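Long-range contact in toxin protein (Yersinia entomophaga, PDB 6AQK), which probably acts as a toxin by transferring ADP-ribose to a target molecule, as the C-terminal ADP-ribosyltransferase domain of an RHS protein: residues A[157-171]-A[214-228]. Sequence-based numbering, arbitrary orientation.
Sequences SGKTIMWHFDLEPGH and YGTSHRYIIKARMLP
Strands 161-167 and 220-226 pair in parallel; the axes of the two strand segments are 28° apart. Backbone bonds run without a break from Y220 N to T160 O through to E168 N and M226 O. T160 O also accepts from R219 N.

Before the strands, H218 ND1 donates in its ring plane to K159 O at 2.7 Å. M162 CB sits over one face of this imidazole, 3.7 Å from the ring centroid, and a water lies over the opposite face. That water joins S157 O, Y214 O and S217 N. M162 CG is anti to the backbone N (chi1 -172°), and the bend at chi3 brings CE to Y214 CD1 at 3.9 Å.

M162, H164 and R225 point to one face of the sheet, W163, F165, I222 and M226 to the other. I222 CD1 makes a CH-pi contact over the six-membered ring of W163, and M226 CE another over F165, 3.6 Å from its centroid. R225 NE donates to E168 OE2 at 2.6 Å, on the anti lone pair, in a salt bridge; NH2 adds a weak bond to that oxygen.

The contact joins two sequence-distant interior strands of a mixed five-stranded sheet, with 220-226 in the middle. Antiparallel strands 101-106 and 192-200 flank 161-167 and 220-226, respectively. W163 NE1 is hydrogen-bonded to D106 OD2, and helix 115-124 packs on I161 and Y220.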
ATOM      1  N   SER A 157      -8.512 -11.403   3.372  1.00 32.48           N
ATOM      2  CA  SER A 157      -9.859 -11.629   3.924  1.00 33.34           C
ATOM      3  C   SER A 157     -10.019 -11.446   5.429  1.00 32.92           C
ATOM      4  O   SER A 157     -11.138 -11.159   5.868  1.00 35.31           O
ATOM      5  CB  SER A 157     -10.381 -13.046   3.532  1.00 38.38           C
ATOM      6  OG  SER A 157      -9.560 -13.971   4.210  1.00 37.88           O
ATOM      7  N   GLY A 158      -8.940 -11.590   6.195  1.00 29.44           N
ATOM      8  CA  GLY A 158      -9.030 -11.406   7.606  1.00 32.10           C
ATOM      9  C   GLY A 158      -8.663 -10.031   8.135  1.00 36.50           C
ATOM     10  O   GLY A 158      -8.705  -9.846   9.322  1.00 38.52           O
ATOM     11  N   LYS A 159      -8.297  -9.075   7.254  1.00 32.23           N
ATOM     12  CA  LYS A 159      -7.866  -7.737   7.649  1.00 28.29           C
ATOM     13  C   LYS A 159      -9.007  -6.832   7.987  1.00 32.93           C
ATOM     14  O   LYS A 159     -10.076  -6.911   7.375  1.00 31.96           O
ATOM     15  CB  LYS A 159      -7.050  -7.086   6.516  1.00 27.68           C
ATOM     16  CG  LYS A 159      -5.826  -7.869   6.174  1.00 29.40           C
ATOM     17  CD  LYS A 159      -4.719  -7.518   7.092  1.00 34.45           C
ATOM     18  CE  LYS A 159      -3.367  -8.129   6.662  1.00 38.64           C
ATOM     19  NZ  LYS A 159      -3.488  -9.592   6.784  1.00 41.95           N
ATOM     20  N   THR A 160      -8.754  -5.933   8.928  1.00 29.80           N
ATOM     21  CA  THR A 160      -9.775  -5.025   9.400  1.00 31.38           C
ATOM     22  C   THR A 160     -10.250  -4.061   8.306  1.00 30.19           C
ATOM     23  O   THR A 160     -11.444  -3.674   8.258  1.00 28.10           O
ATOM     24  CB  THR A 160      -9.317  -4.302  10.690  1.00 32.60           C
ATOM     25  OG1 THR A 160      -8.960  -5.287  11.663  1.00 31.39           O
ATOM     26  CG2 THR A 160     -10.399  -3.390  11.264  1.00 34.15           C
ATOM     27  N   ILE A 161      -9.323  -3.621   7.461  1.00 28.60           N
ATOM     28  CA  ILE A 161      -9.620  -2.642   6.415  1.00 30.30           C
ATOM     29  C   ILE A 161      -9.386  -3.336   5.076  1.00 29.75           C
ATOM     30  O   ILE A 161      -8.387  -4.033   4.866  1.00 27.83           O
ATOM     31  CB  ILE A 161      -8.687  -1.412   6.546  1.00 29.59           C
ATOM     32  CG1 ILE A 161      -8.925  -0.772   7.918  1.00 31.65           C
ATOM     33  CG2 ILE A 161      -8.906  -0.404   5.414  1.00 32.09           C
ATOM     34  CD1 ILE A 161      -7.877   0.181   8.390  1.00 33.88           C
ATOM     35  N   MET A 162     -10.313  -3.152   4.153  1.00 29.60           N
ATOM     36  CA  MET A 162     -10.111  -3.637   2.808  1.00 29.22           C
ATOM     37  C   MET A 162     -10.274  -2.473   1.832  1.00 28.90           C
ATOM     38  O   MET A 162     -11.242  -1.719   1.899  1.00 25.83           O
ATOM     39  CB  MET A 162     -11.078  -4.746   2.403  1.00 28.07           C
ATOM     40  CG  MET A 162     -10.737  -5.383   1.065  1.00 29.79           C
ATOM     41  SD  MET A 162     -12.010  -6.520   0.373  1.00 31.07           S
ATOM     42  CE  MET A 162     -13.044  -5.286  -0.347  1.00 30.18           C
ATOM     43  N   TRP A 163      -9.348  -2.344   0.905  1.00 27.03           N
ATOM     44  CA  TRP A 163      -9.522  -1.457  -0.209  1.00 28.25           C
ATOM     45  C   TRP A 163     -10.114  -2.199  -1.404  1.00 26.59           C
ATOM     46  O   TRP A 163      -9.754  -3.320  -1.694  1.00 27.85           O
ATOM     47  CB  TRP A 163      -8.175  -0.914  -0.670  1.00 29.52           C
ATOM     48  CG  TRP A 163      -7.246  -0.308   0.331  1.00 25.47           C
ATOM     49  CD1 TRP A 163      -6.540  -0.946   1.305  1.00 27.96           C
ATOM     50  CD2 TRP A 163      -6.815   1.105   0.391  1.00 26.74           C
ATOM     51  NE1 TRP A 163      -5.718  -0.061   1.973  1.00 26.47           N
ATOM     52  CE2 TRP A 163      -5.854   1.194   1.434  1.00 27.40           C
ATOM     53  CE3 TRP A 163      -7.153   2.267  -0.305  1.00 25.71           C
ATOM     54  CZ2 TRP A 163      -5.213   2.382   1.750  1.00 28.12           C
ATOM     55  CZ3 TRP A 163      -6.495   3.438  -0.001  1.00 26.66           C
ATOM     56  CH2 TRP A 163      -5.562   3.492   1.052  1.00 27.86           C
ATOM     57  N   HIS A 164     -10.998  -1.524  -2.120  1.00 29.99           N
ATOM     58  CA  HIS A 164     -11.551  -2.042  -3.352  1.00 29.28           C
ATOM     59  C   HIS A 164     -11.202  -1.033  -4.407  1.00 30.22           C
ATOM     60  O   HIS A 164     -11.748   0.075  -4.432  1.00 28.93           O
ATOM     61  CB  HIS A 164     -13.063  -2.195  -3.238  1.00 33.53           C
ATOM     62  CG  HIS A 164     -13.695  -2.732  -4.472  1.00 33.42           C
ATOM     63  ND1 HIS A 164     -15.054  -2.782  -4.640  1.00 35.32           N
ATOM     64  CD2 HIS A 164     -13.147  -3.226  -5.608  1.00 35.48           C
ATOM     65  CE1 HIS A 164     -15.326  -3.317  -5.818  1.00 39.20           C
ATOM     66  NE2 HIS A 164     -14.184  -3.602  -6.422  1.00 39.10           N
ATOM     67  N   PHE A 165     -10.269  -1.441  -5.259  1.00 31.53           N
ATOM     68  CA  PHE A 165      -9.706  -0.613  -6.320  1.00 29.91           C
ATOM     69  C   PHE A 165     -10.391  -0.864  -7.641  1.00 32.56           C
ATOM     70  O   PHE A 165     -10.522  -1.994  -8.090  1.00 32.24           O
ATOM     71  CB  PHE A 165      -8.251  -0.909  -6.456  1.00 28.83           C
ATOM     72  CG  PHE A 165      -7.444  -0.411  -5.275  1.00 28.54           C
ATOM     73  CD1 PHE A 165      -7.411   0.940  -4.942  1.00 30.81           C
ATOM     74  CD2 PHE A 165      -6.710  -1.291  -4.518  1.00 26.91           C
ATOM     75  CE1 PHE A 165      -6.714   1.389  -3.832  1.00 28.22           C
ATOM     76  CE2 PHE A 165      -6.050  -0.852  -3.415  1.00 25.41           C
ATOM     77  CZ  PHE A 165      -6.005   0.453  -3.096  1.00 28.27           C
ATOM     78  N   ASP A 166     -10.868   0.229  -8.205  1.00 33.75           N
ATOM     79  CA  ASP A 166     -11.298   0.289  -9.613  1.00 32.21           C
ATOM     80  C   ASP A 166     -10.114   0.759 -10.462  1.00 32.02           C
ATOM     81  O   ASP A 166      -9.621   1.871 -10.289  1.00 35.31           O
ATOM     82  CB  ASP A 166     -12.496   1.254  -9.690  1.00 39.60           C
ATOM     83  CG  ASP A 166     -12.994   1.486 -11.093  1.00 54.50           C
ATOM     84  OD1 ASP A 166     -12.655   0.701 -11.997  1.00 62.98           O
ATOM     85  OD2 ASP A 166     -13.764   2.464 -11.281  1.00 61.46           O
ATOM     86  N   LEU A 167      -9.678  -0.096 -11.376  1.00 32.13           N
ATOM     87  CA  LEU A 167      -8.500   0.231 -12.198  1.00 32.88           C
ATOM     88  C   LEU A 167      -8.928   0.987 -13.455  1.00 35.77           C
ATOM     89  O   LEU A 167      -9.552   0.427 -14.270  1.00 39.60           O
ATOM     90  CB  LEU A 167      -7.746  -1.025 -12.531  1.00 31.66           C
ATOM     91  CG  LEU A 167      -6.719  -1.458 -11.501  1.00 37.87           C
ATOM     92  CD1 LEU A 167      -7.142  -1.348 -10.060  1.00 38.05           C
ATOM     93  CD2 LEU A 167      -6.181  -2.841 -11.841  1.00 37.37           C
ATOM     94  N   GLU A 168      -8.534   2.242 -13.612  1.00 35.28           N
ATOM     95  CA  GLU A 168      -8.944   3.015 -14.831  1.00 36.61           C
ATOM     96  C   GLU A 168      -7.963   2.606 -15.947  1.00 38.75           C
ATOM     97  O   GLU A 168      -6.796   2.326 -15.660  1.00 34.12           O
ATOM     98  CB  GLU A 168      -8.819   4.495 -14.614  1.00 40.42           C
ATOM     99  CG  GLU A 168      -9.878   5.078 -13.673  1.00 46.99           C
ATOM    100  CD  GLU A 168      -9.837   6.614 -13.619  1.00 50.25           C
ATOM    101  OE1 GLU A 168      -8.903   7.286 -14.162  1.00 54.03           O
ATOM    102  OE2 GLU A 168     -10.764   7.165 -12.997  1.00 60.62           O
ATOM    103  N   PRO A 169      -8.408   2.620 -17.223  1.00 38.51           N
ATOM    104  CA  PRO A 169      -7.471   2.359 -18.331  1.00 38.40           C
ATOM    105  C   PRO A 169      -6.210   3.233 -18.240  1.00 32.50           C
ATOM    106  O   PRO A 169      -6.306   4.404 -17.970  1.00 35.96           O
ATOM    107  CB  PRO A 169      -8.337   2.717 -19.575  1.00 41.36           C
ATOM    108  CG  PRO A 169      -9.710   2.325 -19.138  1.00 44.18           C
ATOM    109  CD  PRO A 169      -9.789   2.881 -17.717  1.00 40.07           C
ATOM    110  N   GLY A 170      -5.045   2.658 -18.443  1.00 33.75           N
ATOM    111  CA  GLY A 170      -3.783   3.427 -18.319  1.00 35.79           C
ATOM    112  C   GLY A 170      -3.235   3.453 -16.886  1.00 31.84           C
ATOM    113  O   GLY A 170      -2.251   4.133 -16.608  1.00 32.51           O
ATOM    114  N   HIS A 171      -3.890   2.716 -15.974  1.00 29.95           N
ATOM    115  CA  HIS A 171      -3.382   2.624 -14.558  1.00 32.38           C
ATOM    116  C   HIS A 171      -2.019   2.008 -14.522  1.00 29.93           C
ATOM    117  O   HIS A 171      -1.557   1.394 -15.500  1.00 32.18           O
ATOM    118  CB  HIS A 171      -4.311   1.794 -13.711  1.00 30.40           C
ATOM    119  CG  HIS A 171      -4.385   0.386 -14.135  1.00 28.08           C
ATOM    120  ND1 HIS A 171      -3.417  -0.548 -13.797  1.00 28.60           N
ATOM    121  CD2 HIS A 171      -5.240  -0.236 -14.979  1.00 33.72           C
ATOM    122  CE1 HIS A 171      -3.702  -1.685 -14.404  1.00 34.68           C
ATOM    123  NE2 HIS A 171      -4.815  -1.523 -15.124  1.00 30.74           N
ATOM    124  N   TYR A 214     -16.512 -11.724   0.460  1.00 38.46           N
ATOM    125  CA  TYR A 214     -15.822 -10.674   1.239  1.00 37.68           C
ATOM    126  C   TYR A 214     -15.659 -10.967   2.740  1.00 40.10           C
ATOM    127  O   TYR A 214     -15.030 -10.212   3.457  1.00 36.77           O
ATOM    128  CB  TYR A 214     -16.543  -9.378   1.013  1.00 35.16           C
ATOM    129  CG  TYR A 214     -16.374  -8.853  -0.420  1.00 36.32           C
ATOM    130  CD1 TYR A 214     -15.115  -8.485  -0.923  1.00 35.71           C
ATOM    131  CD2 TYR A 214     -17.484  -8.732  -1.286  1.00 36.55           C
ATOM    132  CE1 TYR A 214     -14.975  -8.037  -2.245  1.00 37.14           C
ATOM    133  CE2 TYR A 214     -17.353  -8.250  -2.584  1.00 42.46           C
ATOM    134  CZ  TYR A 214     -16.085  -7.908  -3.061  1.00 38.73           C
ATOM    135  OH  TYR A 214     -15.949  -7.445  -4.354  1.00 39.66           O
ATOM    136  N   GLY A 215     -16.218 -12.087   3.213  1.00 39.22           N
ATOM    137  CA  GLY A 215     -16.171 -12.414   4.595  1.00 37.69           C
ATOM    138  C   GLY A 215     -16.921 -11.449   5.487  1.00 33.41           C
ATOM    139  O   GLY A 215     -17.775 -10.659   5.062  1.00 39.89           O
ATOM    140  N   THR A 216     -16.572 -11.563   6.748  1.00 35.92           N
ATOM    141  CA  THR A 216     -17.129 -10.787   7.810  1.00 40.04           C
ATOM    142  C   THR A 216     -16.059 -10.159   8.702  1.00 41.88           C
ATOM    143  O   THR A 216     -16.388  -9.630   9.763  1.00 38.97           O
ATOM    144  CB  THR A 216     -18.040 -11.682   8.680  1.00 43.95           C
ATOM    145  OG1 THR A 216     -17.252 -12.750   9.254  1.00 38.73           O
ATOM    146  CG2 THR A 216     -19.156 -12.220   7.820  1.00 45.47           C
ATOM    147  N   SER A 217     -14.789 -10.140   8.263  1.00 38.04           N
ATOM    148  CA  SER A 217     -13.766  -9.552   9.078  1.00 32.01           C
ATOM    149  C   SER A 217     -13.434  -8.085   8.811  1.00 34.97           C
ATOM    150  O   SER A 217     -12.837  -7.455   9.665  1.00 33.77           O
ATOM    151  CB  SER A 217     -12.505 -10.381   8.953  1.00 36.58           C
ATOM    152  OG  SER A 217     -12.756 -11.738   9.089  1.00 39.80           O
ATOM    153  N   HIS A 218     -13.852  -7.502   7.661  1.00 30.63           N
ATOM    154  CA  HIS A 218     -13.555  -6.091   7.399  1.00 31.23           C
ATOM    155  C   HIS A 218     -14.553  -5.199   8.172  1.00 36.54           C
ATOM    156  O   HIS A 218     -15.753  -5.297   8.010  1.00 36.96           O
ATOM    157  CB  HIS A 218     -13.674  -5.784   5.882  1.00 31.62           C
ATOM    158  CG  HIS A 218     -12.993  -6.781   5.007  1.00 29.88           C
ATOM    159  ND1 HIS A 218     -11.716  -7.231   5.264  1.00 31.32           N
ATOM    160  CD2 HIS A 218     -13.403  -7.429   3.884  1.00 30.08           C
ATOM    161  CE1 HIS A 218     -11.371  -8.117   4.349  1.00 30.89           C
ATOM    162  NE2 HIS A 218     -12.383  -8.270   3.506  1.00 31.96           N
ATOM    163  N   ARG A 219     -14.058  -4.276   8.953  1.00 30.39           N
ATOM    164  CA  ARG A 219     -14.895  -3.206   9.515  1.00 32.14           C
ATOM    165  C   ARG A 219     -14.941  -1.973   8.624  1.00 36.41           C
ATOM    166  O   ARG A 219     -15.842  -1.148   8.766  1.00 34.74           O
ATOM    167  CB  ARG A 219     -14.438  -2.855  10.975  1.00 33.53           C
ATOM    168  CG  ARG A 219     -14.308  -4.081  11.903  1.00 36.62           C
ATOM    169  CD  ARG A 219     -15.673  -4.538  12.460  1.00 35.80           C
ATOM    170  NE  ARG A 219     -16.664  -5.062  11.513  1.00 37.39           N
ATOM    171  CZ  ARG A 219     -16.692  -6.321  11.038  1.00 35.90           C
ATOM    172  NH1 ARG A 219     -17.618  -6.672  10.164  1.00 38.86           N
ATOM    173  NH2 ARG A 219     -15.777  -7.237  11.377  1.00 39.93           N
ATOM    174  N   TYR A 220     -13.945  -1.778   7.760  1.00 29.46           N
ATOM    175  CA  TYR A 220     -13.850  -0.583   6.927  1.00 32.62           C
ATOM    176  C   TYR A 220     -13.469  -0.962   5.482  1.00 32.81           C
ATOM    177  O   TYR A 220     -12.597  -1.803   5.262  1.00 29.92           O
ATOM    178  CB  TYR A 220     -12.784   0.407   7.438  1.00 33.33           C
ATOM    179  CG  TYR A 220     -13.168   0.862   8.789  1.00 34.73           C
ATOM    180  CD1 TYR A 220     -14.129   1.841   8.928  1.00 40.20           C
ATOM    181  CD2 TYR A 220     -12.694   0.220   9.922  1.00 38.92           C
ATOM    182  CE1 TYR A 220     -14.576   2.227  10.174  1.00 41.39           C
ATOM    183  CE2 TYR A 220     -13.142   0.573  11.209  1.00 37.42           C
ATOM    184  CZ  TYR A 220     -14.103   1.587  11.304  1.00 45.07           C
ATOM    185  OH  TYR A 220     -14.625   2.018  12.519  1.00 44.98           O
ATOM    186  N   ILE A 221     -14.183  -0.357   4.543  1.00 27.90           N
ATOM    187  CA  ILE A 221     -13.914  -0.456   3.124  1.00 31.28           C
ATOM    188  C   ILE A 221     -13.535   0.894   2.556  1.00 32.50           C
ATOM    189  O   ILE A 221     -14.251   1.903   2.723  1.00 33.12           O
ATOM    190  CB  ILE A 221     -15.113  -1.006   2.324  1.00 32.76           C
ATOM    191  CG1 ILE A 221     -15.688  -2.291   2.997  1.00 29.20           C
ATOM    192  CG2 ILE A 221     -14.690  -1.241   0.859  1.00 32.33           C
ATOM    193  CD1 ILE A 221     -14.774  -3.532   3.048  1.00 30.11           C
ATOM    194  N   ILE A 222     -12.391   0.920   1.910  1.00 27.46           N
ATOM    195  CA  ILE A 222     -11.976   2.103   1.157  1.00 29.44           C
ATOM    196  C   ILE A 222     -12.171   1.792  -0.317  1.00 26.47           C
ATOM    197  O   ILE A 222     -11.524   0.955  -0.847  1.00 26.39           O
ATOM    198  CB  ILE A 222     -10.531   2.496   1.435  1.00 27.65           C
ATOM    199  CG1 ILE A 222     -10.272   2.615   2.948  1.00 29.15           C
ATOM    200  CG2 ILE A 222     -10.226   3.759   0.679  1.00 28.15           C
ATOM    201  CD1 ILE A 222      -8.786   2.751   3.254  1.00 29.67           C
ATOM    202  N   LYS A 223     -13.058   2.522  -0.996  1.00 24.79           N
ATOM    203  CA  LYS A 223     -13.189   2.468  -2.438  1.00 26.65           C
ATOM    204  C   LYS A 223     -12.361   3.597  -3.058  1.00 29.44           C
ATOM    205  O   LYS A 223     -12.488   4.750  -2.677  1.00 31.23           O
ATOM    206  CB  LYS A 223     -14.651   2.672  -2.851  1.00 29.48           C
ATOM    207  CG  LYS A 223     -15.527   1.567  -2.277  1.00 30.75           C
ATOM    208  CD  LYS A 223     -16.926   1.494  -2.877  1.00 38.53           C
ATOM    209  CE  LYS A 223     -16.942   0.998  -4.315  1.00 44.90           C
ATOM    210  NZ  LYS A 223     -18.335   1.233  -4.843  1.00 51.62           N
ATOM    211  N   ALA A 224     -11.566   3.231  -4.050  1.00 28.88           N
ATOM    212  CA  ALA A 224     -10.683   4.137  -4.733  1.00 30.98           C
ATOM    213  C   ALA A 224     -10.464   3.736  -6.170  1.00 29.36           C
ATOM    214  O   ALA A 224     -10.608   2.567  -6.537  1.00 32.34           O
ATOM    215  CB  ALA A 224      -9.351   4.182  -4.014  1.00 32.90           C
ATOM    216  N   ARG A 225     -10.080   4.715  -6.996  1.00 29.55           N
ATOM    217  CA  ARG A 225      -9.776   4.513  -8.381  1.00 33.74           C
ATOM    218  C   ARG A 225      -8.337   4.661  -8.581  1.00 30.63           C
ATOM    219  O   ARG A 225      -7.751   5.599  -8.045  1.00 30.14           O
ATOM    220  CB  ARG A 225     -10.479   5.558  -9.237  1.00 36.41           C
ATOM    221  CG  ARG A 225     -11.953   5.717  -8.911  1.00 44.95           C
ATOM    222  CD  ARG A 225     -12.657   6.826  -9.737  1.00 55.80           C
ATOM    223  NE  ARG A 225     -12.586   6.631 -11.184  1.00 65.78           N
ATOM    224  CZ  ARG A 225     -13.255   5.707 -11.886  1.00 72.70           C
ATOM    225  NH1 ARG A 225     -14.056   4.835 -11.288  1.00 78.94           N
ATOM    226  NH2 ARG A 225     -13.109   5.644 -13.210  1.00 77.28           N
ATOM    227  N   MET A 226      -7.737   3.716  -9.303  1.00 29.93           N
ATOM    228  CA  MET A 226      -6.288   3.846  -9.637  1.00 31.27           C
ATOM    229  C   MET A 226      -6.232   4.647 -10.959  1.00 31.76           C
ATOM    230  O   MET A 226      -6.861   4.281 -11.905  1.00 30.93           O
ATOM    231  CB  MET A 226      -5.664   2.476  -9.770  1.00 30.02           C
ATOM    232  CG  MET A 226      -5.766   1.650  -8.493  1.00 29.47           C
ATOM    233  SD  MET A 226      -4.871   2.467  -7.157  1.00 30.65           S
ATOM    234  CE  MET A 226      -4.066   1.094  -6.323  1.00 29.19           C
ATOM    235  N   LEU A 227      -5.518   5.748 -10.955  1.00 31.15           N
ATOM    236  CA  LEU A 227      -5.547   6.733 -12.061  1.00 33.14           C
ATOM    237  C   LEU A 227      -4.385   6.498 -13.002  1.00 38.25           C
ATOM    238  O   LEU A 227      -3.381   5.890 -12.590  1.00 33.81           O
ATOM    239  CB  LEU A 227      -5.420   8.156 -11.502  1.00 32.98           C
ATOM    240  CG  LEU A 227      -6.441   8.560 -10.408  1.00 34.52           C
ATOM    241  CD1 LEU A 227      -6.234   9.971  -9.855  1.00 33.92           C
ATOM    242  CD2 LEU A 227      -7.840   8.378 -10.946  1.00 35.46           C
ATOM    243  N   PRO A 228      -4.511   7.018 -14.245  1.00 46.51           N
ATOM    244  CA  PRO A 228      -3.497   6.787 -15.252  1.00 50.60           C
ATOM    245  C   PRO A 228      -2.195   7.379 -14.859  1.00 59.11           C
ATOM    246  O   PRO A 228      -2.163   8.368 -14.094  1.00 59.44           O
ATOM    247  CB  PRO A 228      -4.068   7.394 -16.538  1.00 50.29           C
ATOM    248  CG  PRO A 228      -5.529   7.512 -16.316  1.00 52.09           C
ATOM    249  CD  PRO A 228      -5.734   7.637 -14.821  1.00 47.06           C
TER
HETATM  250  O   HOH W   1     -13.533 -10.373   5.811  1.00 38.37           O